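Local coordinates for protein spherulin-3A (Physarum polycephalum, PDB 1HDF) that serves as a structural protein of the beta/gamma-crystallin family, each single-domain chain holding two calcium ions in a dimer, at residues A[13-18]-A[92-97]; A[48-53]-A[71-76]. All blocks are in the same frame, centred on the assembly; numbering follows the deposited sequence.

Interaction 1: A[13-18]-A[92-97]. With CA (calcium ion), chain D.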
loop_
_atom_site.group_PDB
_atom_site.type_symbol
_atom_site.label_atom_id
_atom_site.label_comp_id
_atom_site.label_asym_id
_atom_site.label_seq_id
_atom_site.Cartn_x
_atom_site.Cartn_y
_atom_site.Cartn_z
ATOM N N GLY A 13 -1.018 13.130 -6.412
ATOM C CA GLY A 13 -0.238 12.022 -5.889
ATOM C C GLY A 13 1.223 12.026 -6.306
ATOM O O GLY A 13 1.963 11.091 -6.000
ATOM N N GLU A 14 1.643 13.070 -7.013
ATOM C CA GLU A 14 3.034 13.160 -7.443
ATOM C C GLU A 14 3.739 14.337 -6.804
ATOM O O GLU A 14 3.145 15.392 -6.577
ATOM C CB GLU A 14 3.146 13.328 -8.951
ATOM C CG GLU A 14 2.324 12.377 -9.774
ATOM C CD GLU A 14 2.542 12.603 -11.256
ATOM O OE1 GLU A 14 2.529 13.775 -11.700
ATOM O OE2 GLU A 14 2.728 11.605 -11.981
ATOM N N VAL A 15 5.020 14.143 -6.526
ATOM C CA VAL A 15 5.842 15.184 -5.946
ATOM C C VAL A 15 7.148 15.178 -6.718
ATOM O O VAL A 15 7.773 14.130 -6.883
ATOM C CB VAL A 15 6.135 14.917 -4.457
ATOM C CG1 VAL A 15 7.085 15.987 -3.923
ATOM C CG2 VAL A 15 4.835 14.922 -3.665
ATOM N N PHE A 16 7.543 16.345 -7.211
ATOM C CA PHE A 16 8.778 16.468 -7.969
ATOM C C PHE A 16 9.850 17.036 -7.066
ATOM O O PHE A 16 9.668 18.101 -6.484
ATOM C CB PHE A 16 8.596 17.403 -9.171
ATOM C CG PHE A 16 7.718 16.853 -10.260
ATOM C CD1 PHE A 16 7.356 15.502 -10.283
ATOM C CD2 PHE A 16 7.271 17.686 -11.290
ATOM C CE1 PHE A 16 6.555 14.990 -11.324
ATOM C CE2 PHE A 16 6.475 17.189 -12.329
ATOM C CZ PHE A 16 6.116 15.836 -12.347
ATOM N N LEU A 17 10.961 16.315 -6.952
ATOM C CA LEU A 17 12.086 16.733 -6.129
ATOM C C LEU A 17 13.228 17.136 -7.063
ATOM O O LEU A 17 13.596 16.379 -7.957
ATOM C CB LEU A 17 12.524 15.581 -5.216
ATOM C CG LEU A 17 11.449 15.035 -4.263
ATOM C CD1 LEU A 17 12.016 13.884 -3.432
ATOM C CD2 LEU A 17 10.937 16.166 -3.354
ATOM N N TYR A 18 13.776 18.330 -6.862
ATOM C CA TYR A 18 14.863 18.818 -7.701
ATOM C C TYR A 18 16.135 19.017 -6.893
ATOM O O TYR A 18 16.094 19.509 -5.765
ATOM C CB TYR A 18 14.469 20.139 -8.361
ATOM C CG TYR A 18 13.167 20.087 -9.121
ATOM C CD1 TYR A 18 11.945 20.124 -8.452
ATOM C CD2 TYR A 18 13.157 19.999 -10.514
ATOM C CE1 TYR A 18 10.740 20.075 -9.154
ATOM C CE2 TYR A 18 11.966 19.948 -11.222
ATOM C CZ TYR A 18 10.760 19.984 -10.539
ATOM O OH TYR A 18 9.579 19.898 -11.241
ATOM N N SER A 92 15.640 13.157 4.067
ATOM C CA SER A 92 16.035 11.759 3.989
ATOM C C SER A 92 14.869 10.778 3.951
ATOM O O SER A 92 15.076 9.569 3.902
ATOM C CB SER A 92 16.967 11.426 5.151
ATOM O OG SER A 92 18.119 12.258 5.132
ATOM N N SER A 93 13.647 11.301 3.987
ATOM C CA SER A 93 12.440 10.479 3.911
ATOM C C SER A 93 11.265 11.402 3.596
ATOM O O SER A 93 11.349 12.614 3.786
ATOM C CB SER A 93 12.192 9.697 5.217
ATOM O OG SER A 93 11.959 10.540 6.328
HETATM N N MSE A 94 10.172 10.834 3.108
HETATM C CA MSE A 94 9.032 11.650 2.758
HETATM C C MSE A 94 7.764 10.823 2.633
HETATM O O MSE A 94 7.813 9.660 2.247
HETATM C CB MSE A 94 9.328 12.381 1.440
HETATM C CG MSE A 94 8.181 13.211 0.885
HETATM SE SE MSE A 94 8.688 14.305 -0.646
HETATM C CE MSE A 94 8.617 12.950 -2.010
ATOM N N ILE A 95 6.639 11.436 2.990
ATOM C CA ILE A 95 5.321 10.812 2.904
ATOM C C ILE A 95 4.478 11.616 1.916
ATOM O O ILE A 95 4.385 12.846 2.018
ATOM C CB ILE A 95 4.588 10.810 4.276
ATOM C CG1 ILE A 95 5.235 9.795 5.219
ATOM C CG2 ILE A 95 3.123 10.463 4.082
ATOM C CD1 ILE A 95 4.656 9.788 6.616
ATOM N N VAL A 96 3.887 10.927 0.949
ATOM C CA VAL A 96 3.036 11.582 -0.038
ATOM C C VAL A 96 1.638 11.022 0.167
ATOM O O VAL A 96 1.410 9.824 -0.017
ATOM C CB VAL A 96 3.494 11.282 -1.483
ATOM C CG1 VAL A 96 2.568 11.976 -2.467
ATOM C CG2 VAL A 96 4.937 11.744 -1.690
ATOM N N ALA A 97 0.708 11.883 0.564
ATOM C CA ALA A 97 -0.662 11.454 0.818
ATOM C C ALA A 97 -1.672 12.264 0.020
ATOM O O ALA A 97 -1.539 13.481 -0.122
ATOM C CB ALA A 97 -0.965 11.555 2.308
HETATM CA CA CA D . 19.278 14.010 6.233
HETATM O O HOH W 1 19.903 12.675 8.538
HETATM O O HOH W 2 21.273 12.300 6.432
HETATM O O HOH W 3 20.715 15.999 7.537
#

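Interaction 2: A[48-53]-A[71-76]. With CA (calcium ion), chain C.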
loop_
_atom_site.group_PDB
_atom_site.type_symbol
_atom_site.label_atom_id
_atom_site.label_comp_id
_atom_site.label_asym_id
_atom_site.label_seq_id
_atom_site.Cartn_x
_atom_site.Cartn_y
_atom_site.Cartn_z
ATOM N N SER A 48 16.742 20.531 -3.171
ATOM C CA SER A 48 16.750 21.960 -2.903
ATOM C C SER A 48 15.444 22.682 -3.226
ATOM O O SER A 48 15.197 23.756 -2.688
ATOM C CB SER A 48 17.911 22.608 -3.651
ATOM O OG SER A 48 19.139 22.071 -3.183
ATOM N N SER A 49 14.628 22.104 -4.109
ATOM C CA SER A 49 13.333 22.686 -4.479
ATOM C C SER A 49 12.282 21.582 -4.637
ATOM O O SER A 49 12.612 20.434 -4.942
ATOM C CB SER A 49 13.442 23.507 -5.774
ATOM O OG SER A 49 13.794 22.701 -6.882
ATOM N N VAL A 50 11.012 21.931 -4.436
ATOM C CA VAL A 50 9.936 20.944 -4.512
ATOM C C VAL A 50 8.633 21.448 -5.142
ATOM O O VAL A 50 8.326 22.634 -5.100
ATOM C CB VAL A 50 9.590 20.416 -3.090
ATOM C CG1 VAL A 50 8.553 19.296 -3.171
ATOM C CG2 VAL A 50 10.849 19.943 -2.390
ATOM N N LYS A 51 7.870 20.519 -5.713
ATOM C CA LYS A 51 6.577 20.812 -6.311
ATOM C C LYS A 51 5.610 19.716 -5.873
ATOM O O LYS A 51 5.901 18.528 -6.023
ATOM C CB LYS A 51 6.666 20.825 -7.836
ATOM C CG LYS A 51 7.318 22.052 -8.433
ATOM C CD LYS A 51 7.281 21.967 -9.946
ATOM C CE LYS A 51 7.643 23.299 -10.603
ATOM N NZ LYS A 51 7.618 23.195 -12.098
ATOM N N VAL A 52 4.463 20.108 -5.331
ATOM C CA VAL A 52 3.467 19.139 -4.882
ATOM C C VAL A 52 2.203 19.272 -5.729
ATOM O O VAL A 52 1.681 20.379 -5.933
ATOM C CB VAL A 52 3.112 19.335 -3.382
ATOM C CG1 VAL A 52 2.288 18.147 -2.887
ATOM C CG2 VAL A 52 4.383 19.470 -2.548
ATOM N N GLY A 53 1.712 18.135 -6.218
ATOM C CA GLY A 53 0.533 18.142 -7.064
ATOM C C GLY A 53 -0.772 18.463 -6.366
ATOM O O GLY A 53 -0.813 18.595 -5.141
ATOM N N ILE A 71 8.313 19.213 7.831
ATOM C CA ILE A 71 7.273 20.196 7.551
ATOM C C ILE A 71 6.257 19.634 6.565
ATOM O O ILE A 71 6.564 18.736 5.772
ATOM C CB ILE A 71 7.834 21.505 6.934
ATOM C CG1 ILE A 71 8.474 21.212 5.576
ATOM C CG2 ILE A 71 8.823 22.169 7.902
ATOM C CD1 ILE A 71 8.763 22.453 4.754
ATOM N N ARG A 72 5.046 20.173 6.620
ATOM C CA ARG A 72 3.985 19.756 5.724
ATOM C C ARG A 72 3.940 20.651 4.487
ATOM O O ARG A 72 4.017 21.879 4.596
ATOM C CB ARG A 72 2.639 19.819 6.449
ATOM C CG ARG A 72 1.430 19.721 5.531
ATOM C CD ARG A 72 0.141 19.783 6.339
ATOM N NE ARG A 72 0.106 20.967 7.189
ATOM C CZ ARG A 72 -0.703 21.113 8.230
ATOM N NH1 ARG A 72 -1.553 20.144 8.549
ATOM N NH2 ARG A 72 -0.652 22.219 8.962
ATOM N N LEU A 73 3.831 20.040 3.311
ATOM C CA LEU A 73 3.738 20.811 2.072
ATOM C C LEU A 73 2.315 20.673 1.548
ATOM O O LEU A 73 1.802 19.566 1.410
ATOM C CB LEU A 73 4.759 20.323 1.035
ATOM C CG LEU A 73 6.220 20.561 1.433
ATOM C CD1 LEU A 73 7.125 20.283 0.235
ATOM C CD2 LEU A 73 6.410 22.013 1.930
ATOM N N GLU A 74 1.684 21.808 1.279
ATOM C CA GLU A 74 0.304 21.859 0.806
ATOM C C GLU A 74 0.148 21.491 -0.664
ATOM O O GLU A 74 1.080 21.626 -1.448
ATOM C CB GLU A 74 -0.249 23.272 1.016
ATOM C CG GLU A 74 -0.185 23.756 2.447
ATOM C CD GLU A 74 -1.037 22.910 3.363
ATOM O OE1 GLU A 74 -2.181 22.613 2.994
ATOM O OE2 GLU A 74 -0.584 22.539 4.456
ATOM N N GLU A 75 -1.046 21.044 -1.034
ATOM C CA GLU A 75 -1.333 20.683 -2.418
ATOM C C GLU A 75 -1.014 21.847 -3.342
ATOM O O GLU A 75 -1.075 23.004 -2.935
ATOM C CB GLU A 75 -2.813 20.321 -2.581
ATOM C CG GLU A 75 -3.771 21.396 -2.083
ATOM C CD GLU A 75 -4.151 21.216 -0.618
ATOM O OE1 GLU A 75 -3.307 20.735 0.162
ATOM O OE2 GLU A 75 -5.293 21.568 -0.244
ATOM N N SER A 76 -0.682 21.523 -4.588
ATOM C CA SER A 76 -0.379 22.517 -5.612
ATOM C C SER A 76 0.541 23.619 -5.105
ATOM O O SER A 76 0.297 24.802 -5.338
ATOM C CB SER A 76 -1.681 23.136 -6.133
ATOM O OG SER A 76 -2.600 22.142 -6.566
HETATM CA CA CA C . 20.783 20.529 -3.564
HETATM O O HOH W 4 22.868 19.222 -3.924
HETATM O O HOH W 5 22.353 22.643 -3.573
#

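Interaction 1: A[13-18]-A[92-97]
S92 OG, bound to a calcium ion at 2.4 Å and hydrogen-bonded to N44 ND2, sits at the start of 92-97, the segment whose M94 and V96 reach across to V15 and L17 of 13-18. K62 O, A90 O, D45 OD1 and three waters fill the rest of that metal site. Beyond it the contact is apolar. M94, a selenomethionine, sets out with CG opposite its backbone N (chi1 176°), runs on extended, then bends at selenium (chi3 80°), a turn that lays the methyl CE against two residues at once. L17 meets it tip to tip, CD1 lying 3.8 Å from CE, while CD2 touches the selenium. V15 comes in at a slant instead, with CG1 3.9 Å from M94 CE. This is the interior of the Greek-key beta sandwich of the crystallin domain: strands 15-18 and 93-98 belong to different sheets, their axes 10.1 Å apart and running nearly antiparallel (154°), and no hydrogen bond joins them. The other methyl of V15 turns to V96, CG2 resting 3.7 Å from V96 CG2 as the two valine side chains pass alongside, pointing opposite ways. With an alanine in place of V15, both methyls would be gone, and the M94 methyl would probably be freer to turn while a gap opened beside V96. At the end of the row, G13 brings only backbone: its carbonyl O lies 3.7 Å from V96 CG1. On the far face of strand 93-98, I95 packs on F59 of the second subunit.

Interaction 2: A[48-53]-A[71-76]
The amide of S76 donates to G53 O from above the carbonyl plane, 72° out of it, with N and O 3.0 Å apart. The N-H points almost straight at the oxygen (171°), so what is unusual is the approach to the acceptor. S76 N lies 2.9 Å from V52 O, about as near, but the angle there is too poor for a bond; that oxygen instead receives a CA-H...O contact from S76 CA at 3.0 Å. This crowding of two successive carbonyls over one residue comes where 71-76 has left its strand and S76 turns into the left-handed region. E75 adds its CB, 3.7 Å from G53 O, while its carboxylate turns to a salt bridge with K57. Deeper in, side chains take over. V52 CG2, set opposite its own carbonyl carbon, meets L73 CB at 3.7 Å, and V52 CB lies 3.6 Å from E74 O, an oxygen that also takes a hydrogen bond from S77 OG. L73 runs on past V52 at a slant, its CD1 reaching V50 CG1 at 3.8 Å. These contacts join strand 70-73, outermost of its sheet within the chain, to strand 49-52 of the other sheet of the Greek-key sandwich. Strand 49-52 itself begins with a classic beta bulge, S48 and S49 both facing Y18, and S48 OG binds a calcium ion at 2.3 Å. The chemistry therefore changes along the contact: apolar packing joins the sheets inside, whereas the single backbone bond at the rim is probably weaker than one aimed at a lone pair.

In the fold
Both contacts bridge the same two sheets of the sandwich, and their first strands, 15-18 and 49-52, are neighbours in one of them, joined by backbone bonds such as F16 N to K51 O. Interaction 1 lies near the centre of the chain and is buried; it is almost wholly apolar side-chain packing, with no hydrogen bond across it. Interaction 2 is about 8 Å away between centres, toward the edge of the fold; it begins in the same core, with V50 packing on V15 and L17, but runs out to a partly exposed turn where backbone polar contacts appear. Each contains a serine ligand of a different calcium ion, S92 and S48, and both approach the second subunit, through I95 and R72 respectively.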